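Local coordinates for protein eukaryotic translation initiation factor 4 gamma 2 (Homo sapiens, PDB 4IUL) that probably acts in translation initiation, binding the RNA helicase eIF4A through a MIF4G domain built of HEAT-repeat helices, at residues L112-K115 and L116-F120. Numbering follows the deposited sequence.
Sequences LISK and LQDEF
The carboxylate of D118 turns one face to the backbone O of S114, which sits 3.2 Å from CG and 3.1 Å from OD2 of D118. At its edge, CE of K115 comes close to the carboxylate plane, 3.7 Å from OD2 of D118. With CG beside the backbone N (chi1 -62°), the carboxylate folds back along helix 107-127; the side chains of K115 and D118 run roughly perpendicular. Bends at chi2 and chi3 of the lysine leave K115 NZ 4.3 Å from OD2 of D118, too far for a salt bridge. The amide of Q117 leads away from 112-115, toward E121, which its NE2 bonds, while CB of Q117 sits 3.4 Å from O of S114. On the buried side, L112 and L116 run alongside each other in the same direction, with CD2 of L112 3.3 Å from CD1 of L116, tighter than usual. Beneath run i to i+4 backbone bonds, among them L116 N to O of L112 (3.1 Å) and E119 N to O of K115 (3.0 Å). The helix is amphipathic: L116 faces I159 and L162 of helix 141-163, with L112 beside it, and K115 rests on I60 and L61 of helix 53-69. OD2 of D118 and O of S114, two acceptors without a hydrogen bond between them, probably meet unfavourably, which the nearby lysine may partly offset.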
loop_
_atom_site.group_PDB
_atom_site.type_symbol
_atom_site.label_atom_id
_atom_site.label_comp_id
_atom_site.label_asym_id
_atom_site.label_seq_id
_atom_site.Cartn_x
_atom_site.Cartn_y
_atom_site.Cartn_z
ATOM N N LEU A 112 1.608 -0.124 -12.300
ATOM C CA LEU A 112 1.076 -0.134 -10.935
ATOM C C LEU A 112 2.229 0.170 -9.962
ATOM O O LEU A 112 2.123 1.040 -9.090
ATOM C CB LEU A 112 0.467 -1.506 -10.592
ATOM C CG LEU A 112 -0.709 -1.564 -9.604
ATOM C CD1 LEU A 112 -0.771 -2.941 -8.948
ATOM C CD2 LEU A 112 -0.561 -0.500 -8.544
ATOM N N ILE A 113 3.328 -0.563 -10.118
ATOM C CA ILE A 113 4.497 -0.377 -9.262
ATOM C C ILE A 113 4.931 1.082 -9.314
ATOM O O ILE A 113 5.186 1.706 -8.284
ATOM C CB ILE A 113 5.671 -1.288 -9.720
ATOM C CG1 ILE A 113 5.396 -2.731 -9.286
ATOM C CG2 ILE A 113 6.999 -0.773 -9.152
ATOM C CD1 ILE A 113 6.283 -3.758 -9.949
ATOM N N SER A 114 5.000 1.615 -10.531
ATOM C CA SER A 114 5.400 2.996 -10.758
ATOM C C SER A 114 4.497 3.997 -10.037
ATOM O O SER A 114 4.986 4.937 -9.420
ATOM C CB SER A 114 5.401 3.289 -12.258
ATOM O OG SER A 114 5.552 4.671 -12.499
ATOM N N LYS A 115 3.183 3.795 -10.126
ATOM C CA LYS A 115 2.222 4.688 -9.487
ATOM C C LYS A 115 2.337 4.722 -7.961
ATOM O O LYS A 115 2.297 5.793 -7.361
ATOM C CB LYS A 115 0.788 4.309 -9.871
ATOM C CG LYS A 115 -0.289 5.119 -9.140
ATOM C CD LYS A 115 -0.712 6.383 -9.902
ATOM C CE LYS A 115 0.369 7.445 -9.971
ATOM N NZ LYS A 115 -0.109 8.676 -10.676
ATOM N N LEU A 116 2.461 3.564 -7.321
ATOM C CA LEU A 116 2.577 3.572 -5.869
ATOM C C LEU A 116 3.855 4.240 -5.390
ATOM O O LEU A 116 3.874 4.857 -4.333
ATOM C CB LEU A 116 2.438 2.164 -5.310
ATOM C CG LEU A 116 0.936 2.019 -5.058
ATOM C CD1 LEU A 116 0.418 0.759 -5.686
ATOM C CD2 LEU A 116 0.663 2.084 -3.575
ATOM N N GLN A 117 4.917 4.139 -6.178
ATOM C CA GLN A 117 6.159 4.799 -5.817
ATOM C C GLN A 117 5.858 6.305 -5.789
ATOM O O GLN A 117 6.363 7.037 -4.929
ATOM C CB GLN A 117 7.241 4.490 -6.857
ATOM C CG GLN A 117 8.608 5.102 -6.548
ATOM C CD GLN A 117 9.085 4.783 -5.140
ATOM O OE1 GLN A 117 9.202 3.618 -4.756
ATOM N NE2 GLN A 117 9.363 5.826 -4.360
ATOM N N ASP A 118 5.019 6.755 -6.725
ATOM C CA ASP A 118 4.641 8.167 -6.815
ATOM C C ASP A 118 3.796 8.633 -5.627
ATOM O O ASP A 118 4.081 9.672 -5.027
ATOM C CB ASP A 118 3.851 8.453 -8.098
ATOM C CG ASP A 118 4.642 8.167 -9.360
ATOM O OD1 ASP A 118 5.865 8.436 -9.386
ATOM O OD2 ASP A 118 4.027 7.689 -10.339
ATOM N N GLU A 119 2.740 7.892 -5.300
ATOM C CA GLU A 119 1.909 8.294 -4.172
ATOM C C GLU A 119 2.747 8.344 -2.898
ATOM O O GLU A 119 2.605 9.266 -2.100
ATOM C CB GLU A 119 0.722 7.339 -3.977
ATOM C CG GLU A 119 -0.477 7.626 -4.869
ATOM C CD GLU A 119 -1.166 8.949 -4.546
ATOM O OE1 GLU A 119 -0.494 9.999 -4.577
ATOM O OE2 GLU A 119 -2.387 8.945 -4.271
ATOM N N PHE A 120 3.637 7.372 -2.718
ATOM C CA PHE A 120 4.459 7.354 -1.514
ATOM C C PHE A 120 5.324 8.603 -1.358
ATOM O O PHE A 120 5.485 9.105 -0.244
ATOM C CB PHE A 120 5.357 6.113 -1.456
ATOM C CG PHE A 120 5.983 5.892 -0.102
ATOM C CD1 PHE A 120 5.201 5.501 0.984
ATOM C CD2 PHE A 120 7.342 6.097 0.095
ATOM C CE1 PHE A 120 5.762 5.316 2.243
ATOM C CE2 PHE A 120 7.915 5.916 1.353
ATOM C CZ PHE A 120 7.124 5.524 2.431
#